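Local coordinates for protein ribonucleoside-diphosphate reductase subunit beta (Streptococcus sanguinis, PDB 4N83) that probably supplies deoxyribonucleotides for DNA synthesis as the metal-bearing small subunit of a class Ib ribonucleotide reductase, here holding two manganese(II) ions, at residues 52-57 against 241-246; 80-85 against 203-208; 224-229 against 267-272. All coordinates share one frame; numbering follows the deposited sequence.

Contact 1: 52-57 against 241-246; sequences KDLVGK and DTVGWT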
# COMPACT_ATOMS: atom_id res chain seq x y z
N LYS A 52 -18.26 28.90 0.99
CA LYS A 52 -18.65 27.48 1.07
C LYS A 52 -18.44 26.74 -0.25
O LYS A 52 -17.98 25.59 -0.25
CB LYS A 52 -20.11 27.33 1.50
CG LYS A 52 -20.34 27.45 3.00
CD LYS A 52 -21.78 27.10 3.36
CE LYS A 52 -22.01 27.14 4.86
NZ LYS A 52 -23.44 26.88 5.20
N ASP A 53 -18.78 27.38 -1.36
CA ASP A 53 -18.67 26.76 -2.68
C ASP A 53 -17.21 26.55 -3.11
O ASP A 53 -16.91 25.62 -3.85
CB ASP A 53 -19.41 27.61 -3.73
CG ASP A 53 -19.80 26.80 -4.96
OD1 ASP A 53 -20.62 25.87 -4.83
OD2 ASP A 53 -19.29 27.11 -6.06
N LEU A 54 -16.32 27.42 -2.63
CA LEU A 54 -14.89 27.30 -2.94
C LEU A 54 -14.25 26.09 -2.26
O LEU A 54 -13.34 25.48 -2.82
CB LEU A 54 -14.15 28.58 -2.52
CG LEU A 54 -12.64 28.61 -2.73
CD1 LEU A 54 -12.27 28.36 -4.18
CD2 LEU A 54 -12.07 29.95 -2.26
N VAL A 55 -14.72 25.75 -1.06
CA VAL A 55 -14.14 24.66 -0.28
C VAL A 55 -14.34 23.29 -0.94
O VAL A 55 -13.40 22.49 -1.03
CB VAL A 55 -14.70 24.65 1.17
CG1 VAL A 55 -14.31 23.38 1.91
CG2 VAL A 55 -14.21 25.87 1.93
N GLY A 56 -15.55 23.03 -1.41
CA GLY A 56 -15.87 21.76 -2.08
C GLY A 56 -15.15 21.58 -3.40
O GLY A 56 -14.71 20.47 -3.73
N LYS A 57 -15.03 22.66 -4.17
CA LYS A 57 -14.32 22.65 -5.45
C LYS A 57 -12.82 22.41 -5.27
O LYS A 57 -12.16 21.83 -6.14
CB LYS A 57 -14.54 23.97 -6.19
CG LYS A 57 -15.95 24.15 -6.74
CD LYS A 57 -16.07 25.43 -7.55
CE LYS A 57 -17.35 25.47 -8.35
NZ LYS A 57 -17.48 26.73 -9.13
N ASP A 241 -11.18 34.25 -7.94
CA ASP A 241 -11.45 35.63 -8.38
C ASP A 241 -12.60 36.30 -7.62
O ASP A 241 -12.54 37.50 -7.35
CB ASP A 241 -11.70 35.70 -9.89
CG ASP A 241 -10.44 36.03 -10.69
OD1 ASP A 241 -9.65 36.89 -10.25
OD2 ASP A 241 -10.25 35.43 -11.77
N THR A 242 -13.63 35.53 -7.28
CA THR A 242 -14.78 36.07 -6.56
C THR A 242 -14.43 36.41 -5.11
O THR A 242 -14.68 37.53 -4.65
CB THR A 242 -15.97 35.09 -6.57
OG1 THR A 242 -15.53 33.79 -6.16
CG2 THR A 242 -16.58 35.00 -7.96
N VAL A 243 -13.86 35.45 -4.39
CA VAL A 243 -13.40 35.67 -3.01
C VAL A 243 -12.21 36.64 -2.96
O VAL A 243 -12.01 37.33 -1.96
CB VAL A 243 -13.05 34.35 -2.28
CG1 VAL A 243 -14.31 33.55 -2.00
CG2 VAL A 243 -12.04 33.52 -3.07
N GLY A 244 -11.42 36.66 -4.03
CA GLY A 244 -10.36 37.66 -4.21
C GLY A 244 -9.03 37.32 -3.55
O GLY A 244 -8.40 38.19 -2.95
N TRP A 245 -8.60 36.07 -3.67
CA TRP A 245 -7.27 35.65 -3.22
C TRP A 245 -6.42 35.14 -4.39
O TRP A 245 -5.46 34.40 -4.18
CB TRP A 245 -7.36 34.55 -2.15
CG TRP A 245 -8.37 34.79 -1.06
CD1 TRP A 245 -8.71 35.99 -0.50
CD2 TRP A 245 -9.13 33.80 -0.36
NE1 TRP A 245 -9.66 35.81 0.48
CE2 TRP A 245 -9.93 34.47 0.59
CE3 TRP A 245 -9.22 32.40 -0.46
CZ2 TRP A 245 -10.81 33.79 1.44
CZ3 TRP A 245 -10.10 31.73 0.39
CH2 TRP A 245 -10.88 32.43 1.32
N THR A 246 -6.76 35.56 -5.61
CA THR A 246 -6.13 35.04 -6.83
C THR A 246 -4.62 35.28 -6.85
O THR A 246 -3.85 34.36 -7.15
CB THR A 246 -6.74 35.67 -8.09
OG1 THR A 246 -8.16 35.44 -8.10
CG2 THR A 246 -6.13 35.09 -9.36
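The indole of Trp245 carries the methyl CG2 of Val243 on one face, 3.9 Å above the ring plane and displaced toward the rim, while Leu54 comes to the six-membered ring obliquely, its CD2 lying 3.8 Å from Trp245 CZ3. CE3 of Trp245 is slightly farther from the same methyl. Leu54 CD2 also lies 3.7 Å from Val243 CG2, so this one leucine methyl touches both the valine methyl and the indole. Leu54 reaches them because its CG stands anti to the backbone N (chi1 178°), which carries the isobutyl group off the helix toward the turn. The contact belongs to the all-helical, ferritin-like fold of the ribonucleotide reductase small chain: Leu54 sits on helix 49-78, whereas residues 241-245 form the short connection that follows helix 211-240, and Thr246 opens helix 246-263. Gly244, with a positive phi of 85°, lets the chain reverse there, and Trp245 takes the N-cap position of the second helix. With 97 Å² buried in all and a closest CA pair, Leu54 and Val243, 8.5 Å apart, the join is made by side chains rather than by backbones. Leu54 also touches Leu239 on helix 211-240, which extends the apolar surface, and the ring of Trp245 meets that of Tyr170 with planes at about 35°.

Contact 2: 80-85 against 203-208; sequences DVRTAH and QLAFNE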
# COMPACT_ATOMS: atom_id res chain seq x y z
N ASP A 80 10.04 1.05 -11.89
CA ASP A 80 11.39 1.59 -12.06
C ASP A 80 12.11 1.64 -10.72
O ASP A 80 12.63 2.68 -10.31
CB ASP A 80 11.31 2.97 -12.69
CG ASP A 80 10.39 3.01 -13.89
OD1 ASP A 80 10.70 2.34 -14.90
OD2 ASP A 80 9.35 3.69 -13.83
N VAL A 81 12.16 0.48 -10.06
CA VAL A 81 12.71 0.35 -8.71
C VAL A 81 14.20 0.02 -8.75
O VAL A 81 14.66 -0.69 -9.65
CB VAL A 81 11.92 -0.71 -7.89
CG1 VAL A 81 12.83 -1.68 -7.15
CG2 VAL A 81 10.96 -0.02 -6.93
N ARG A 82 14.95 0.54 -7.78
CA ARG A 82 16.39 0.27 -7.66
C ARG A 82 16.63 -0.87 -6.67
O ARG A 82 17.23 -1.88 -7.01
CB ARG A 82 17.13 1.53 -7.21
CG ARG A 82 16.89 2.75 -8.08
CD ARG A 82 17.70 3.95 -7.61
NE ARG A 82 19.13 3.76 -7.80
CZ ARG A 82 19.81 4.03 -8.92
NH1 ARG A 82 19.19 4.51 -10.00
NH2 ARG A 82 21.12 3.82 -8.97
N THR A 83 16.14 -0.68 -5.44
CA THR A 83 16.30 -1.67 -4.37
C THR A 83 14.96 -2.33 -4.07
O THR A 83 13.91 -1.74 -4.30
CB THR A 83 16.84 -1.01 -3.08
OG1 THR A 83 15.79 -0.26 -2.45
CG2 THR A 83 18.01 -0.09 -3.39
N ALA A 84 15.00 -3.54 -3.52
CA ALA A 84 13.78 -4.26 -3.14
C ALA A 84 12.97 -3.49 -2.10
O ALA A 84 11.74 -3.52 -2.11
CB ALA A 84 14.13 -5.65 -2.61
N HIS A 85 13.69 -2.78 -1.23
CA HIS A 85 13.08 -2.03 -0.13
C HIS A 85 12.31 -0.82 -0.65
O HIS A 85 11.29 -0.44 -0.08
CB HIS A 85 14.15 -1.57 0.87
CG HIS A 85 15.20 -2.61 1.13
ND1 HIS A 85 16.44 -2.58 0.52
CD2 HIS A 85 15.20 -3.70 1.93
CE1 HIS A 85 17.15 -3.62 0.93
NE2 HIS A 85 16.42 -4.31 1.79
N GLN A 203 17.70 12.07 -8.21
CA GLN A 203 19.07 12.58 -8.25
C GLN A 203 20.13 11.49 -8.40
O GLN A 203 21.24 11.76 -8.87
CB GLN A 203 19.37 13.42 -7.00
CG GLN A 203 18.60 14.73 -6.94
CD GLN A 203 18.69 15.39 -5.57
OE1 GLN A 203 19.76 15.43 -4.96
NE2 GLN A 203 17.57 15.92 -5.10
N LEU A 204 19.81 10.27 -7.98
CA LEU A 204 20.70 9.12 -8.19
C LEU A 204 20.79 8.77 -9.66
O LEU A 204 21.89 8.62 -10.20
CB LEU A 204 20.24 7.90 -7.38
CG LEU A 204 20.95 7.67 -6.04
CD1 LEU A 204 20.95 8.91 -5.16
CD2 LEU A 204 20.30 6.50 -5.30
N ALA A 205 19.64 8.65 -10.31
CA ALA A 205 19.57 8.32 -11.74
C ALA A 205 19.84 9.53 -12.64
O ALA A 205 20.06 9.37 -13.84
CB ALA A 205 18.22 7.70 -12.08
N PHE A 206 19.83 10.73 -12.07
CA PHE A 206 20.14 11.96 -12.80
C PHE A 206 21.65 12.17 -12.94
O PHE A 206 22.13 12.62 -13.99
CB PHE A 206 19.50 13.17 -12.11
CG PHE A 206 19.76 14.49 -12.78
CD1 PHE A 206 19.07 14.84 -13.93
CD2 PHE A 206 20.69 15.38 -12.26
CE1 PHE A 206 19.30 16.05 -14.55
CE2 PHE A 206 20.93 16.60 -12.88
CZ PHE A 206 20.23 16.94 -14.03
N ASN A 207 22.40 11.84 -11.88
CA ASN A 207 23.86 11.97 -11.88
C ASN A 207 24.60 10.78 -12.53
O ASN A 207 25.82 10.81 -12.65
CB ASN A 207 24.37 12.18 -10.44
CG ASN A 207 24.16 13.61 -9.95
OD1 ASN A 207 24.88 14.52 -10.35
ND2 ASN A 207 23.17 13.80 -9.09
N GLU A 208 23.85 9.76 -12.93
CA GLU A 208 24.42 8.62 -13.67
C GLU A 208 24.45 8.88 -15.18
O GLU A 208 25.24 8.26 -15.90
CB GLU A 208 23.63 7.35 -13.37
CG GLU A 208 23.91 6.77 -11.99
CD GLU A 208 22.97 5.65 -11.60
OE1 GLU A 208 21.92 5.49 -12.26
OE2 GLU A 208 23.28 4.93 -10.64
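At one end of the helical bundle, the loop leading into helix 84-111 is tied by Arg82 to the C-terminal end of helix 178-206. The salt bridge runs from Arg82 NH2 to Glu208 OE2 at 2.9 Å, with an N-H...O angle of 146°. The oxygen is met on its syn side, 28° out of the carboxylate plane, and the two flat groups are turned 46° against each other, so a single bond is made rather than a two-pronged pair; Glu208 OE1 is 3.7 Å from Arg82 NH1. Arg82 bends at its third torsion, which turns its guanidinium across the helix end, whereas Glu208 is extended beyond CG and comes from the opposite direction. In this ferritin-like bundle the helix end also supplies apolar cover: Leu204 CB lies 4.2 Å above the centre of one guanidinium face, Leu204 CD2 is 3.9 Å from Arg82 NE, and Ala205 CB approaches NH1 obliquely. Near the end of this helix, Gln203 O accepts from both Asn207 N and Asn207 ND2, the bond from ND2 measuring 2.8 Å. On the loop side, Thr83 is the N-cap of helix 84-111, its OG1 bonding to Glu86 N.

Contact 3: 224-229 against 267-272; sequences LLYTLY and DPLFPD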
# COMPACT_ATOMS: atom_id res chain seq x y z
N LEU A 224 7.72 21.41 -18.93
CA LEU A 224 6.58 20.85 -18.20
C LEU A 224 6.19 21.74 -17.02
O LEU A 224 5.01 21.80 -16.65
CB LEU A 224 6.90 19.43 -17.71
CG LEU A 224 5.73 18.59 -17.21
CD1 LEU A 224 4.85 18.13 -18.36
CD2 LEU A 224 6.23 17.38 -16.42
N LEU A 225 7.17 22.41 -16.43
CA LEU A 225 6.93 23.30 -15.29
C LEU A 225 6.07 24.50 -15.70
O LEU A 225 5.05 24.77 -15.07
CB LEU A 225 8.26 23.78 -14.69
CG LEU A 225 8.25 24.26 -13.23
CD1 LEU A 225 9.66 24.28 -12.66
CD2 LEU A 225 7.60 25.62 -13.07
N TYR A 226 6.48 25.20 -16.76
CA TYR A 226 5.76 26.39 -17.23
C TYR A 226 4.36 26.07 -17.77
O TYR A 226 3.44 26.87 -17.60
CB TYR A 226 6.58 27.13 -18.30
CG TYR A 226 7.65 28.05 -17.74
CD1 TYR A 226 7.32 29.28 -17.18
CD2 TYR A 226 8.99 27.68 -17.76
CE1 TYR A 226 8.29 30.12 -16.67
CE2 TYR A 226 9.97 28.52 -17.25
CZ TYR A 226 9.62 29.73 -16.70
OH TYR A 226 10.59 30.57 -16.19
N THR A 227 4.20 24.92 -18.42
CA THR A 227 2.90 24.50 -18.95
C THR A 227 1.90 24.20 -17.84
O THR A 227 0.73 24.59 -17.93
CB THR A 227 3.03 23.24 -19.85
OG1 THR A 227 4.04 23.45 -20.83
CG2 THR A 227 1.70 22.94 -20.54
N LEU A 228 2.37 23.51 -16.80
CA LEU A 228 1.54 23.21 -15.62
C LEU A 228 1.24 24.47 -14.81
O LEU A 228 0.17 24.58 -14.22
CB LEU A 228 2.22 22.17 -14.73
CG LEU A 228 2.29 20.75 -15.30
CD1 LEU A 228 3.29 19.91 -14.51
CD2 LEU A 228 0.92 20.09 -15.30
N TYR A 229 2.20 25.39 -14.78
CA TYR A 229 2.02 26.67 -14.09
C TYR A 229 1.00 27.56 -14.80
O TYR A 229 0.17 28.20 -14.15
CB TYR A 229 3.37 27.40 -13.97
CG TYR A 229 3.28 28.80 -13.40
CD1 TYR A 229 2.87 29.01 -12.08
CD2 TYR A 229 3.60 29.91 -14.17
CE1 TYR A 229 2.79 30.28 -11.55
CE2 TYR A 229 3.52 31.19 -13.65
CZ TYR A 229 3.12 31.37 -12.34
OH TYR A 229 3.04 32.64 -11.82
N ASP A 267 17.75 24.10 -8.77
CA ASP A 267 17.81 25.39 -8.09
C ASP A 267 16.43 26.06 -8.07
O ASP A 267 15.62 25.82 -8.97
CB ASP A 267 18.83 26.30 -8.79
CG ASP A 267 20.22 25.68 -8.84
OD1 ASP A 267 20.73 25.29 -7.77
OD2 ASP A 267 20.79 25.58 -9.94
N PRO A 268 16.16 26.90 -7.05
CA PRO A 268 14.87 27.58 -6.94
C PRO A 268 14.69 28.66 -8.01
O PRO A 268 15.51 29.57 -8.12
CB PRO A 268 14.93 28.21 -5.54
CG PRO A 268 16.38 28.40 -5.27
CD PRO A 268 17.07 27.25 -5.94
N LEU A 269 13.61 28.55 -8.78
CA LEU A 269 13.40 29.39 -9.96
C LEU A 269 12.89 30.79 -9.60
O LEU A 269 13.50 31.79 -9.97
CB LEU A 269 12.42 28.71 -10.92
CG LEU A 269 12.39 29.22 -12.37
CD1 LEU A 269 13.68 28.88 -13.09
CD2 LEU A 269 11.19 28.63 -13.11
N PHE A 270 11.78 30.85 -8.86
CA PHE A 270 11.11 32.12 -8.57
C PHE A 270 11.73 32.84 -7.36
O PHE A 270 12.36 32.20 -6.52
CB PHE A 270 9.62 31.88 -8.32
CG PHE A 270 8.90 31.30 -9.50
CD1 PHE A 270 8.77 29.92 -9.64
CD2 PHE A 270 8.35 32.13 -10.47
CE1 PHE A 270 8.11 29.38 -10.73
CE2 PHE A 270 7.69 31.59 -11.56
CZ PHE A 270 7.56 30.22 -11.69
N PRO A 271 11.55 34.17 -7.29
CA PRO A 271 12.05 34.96 -6.16
C PRO A 271 11.11 35.01 -4.95
O PRO A 271 11.47 35.59 -3.92
CB PRO A 271 12.21 36.35 -6.76
CG PRO A 271 11.13 36.43 -7.78
CD PRO A 271 10.93 35.04 -8.31
N ASP A 272 9.93 34.40 -5.06
CA ASP A 272 8.93 34.43 -3.99
C ASP A 272 9.36 33.57 -2.80
O ASP A 272 9.40 32.35 -2.89
CB ASP A 272 7.57 33.95 -4.49
CG ASP A 272 6.97 34.87 -5.55
OD1 ASP A 272 5.75 34.78 -5.79
OD2 ASP A 272 7.72 35.68 -6.13
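Leu269 and Tyr226 cross at a slant, the methyl CD2 of Leu269 meeting the phenol end of the tyrosine, 3.7 Å from Tyr226 OH and 4.1 Å from Tyr226 CZ. Tyr226 starts along a direction that does not face the loop, but with CG anti to the carbonyl carbon (chi1 -82°) its hydroxyl end comes closer. Phe270 is turned differently: its edge faces Leu225, with CE1 4.5 Å from Leu225 CD2, which lies near the plane of the phenyl ring. Tyr229, one turn on from Leu225, sets its ring obliquely to that of Phe270, the centroids 5.6 Å apart and the planes at 48°. The two segments bury 203 Å² in all, and with the nearest CA atoms, those of Leu225 and Leu269, 10.4 Å apart, the side chains span the gap. From helix 246-263, Asn258 OD1 accepts from Phe270 N, and Arg254 bridges the two segments, with a salt bridge to Asp272 OD1 and a hydrogen bond to Tyr229 OH. Leu228 packs on Leu160 of helix 148-160 and Leu224 on Ile136 and Ile140 of helix 128-143, whereas Leu225, Tyr226 and Tyr229 meet the loop, which places helix 211-240 between these helices of the ferritin-like bundle and the loop.

Overall arrangement
Contact 2 is a surface contact, whereas contacts 1 and 3 are partly buried, each with one buried leucine, Leu54 or Leu225. Their chemistry follows: contact 2 relies on a salt bridge, the other two on apolar and aromatic side chains. Helix 211-240 links the latter pair, carrying segment 224-229 and running into the turn at 241-245; helix 246-263 follows that turn and precedes loop 267-272. Contacts 1 and 2 lie on opposite sides of the chain's centre, with centres 41 Å apart. Contact 3 is nearer to both, with centres about 24 and 25 Å away, yet touches neither. All three lie away from the dimanganese site.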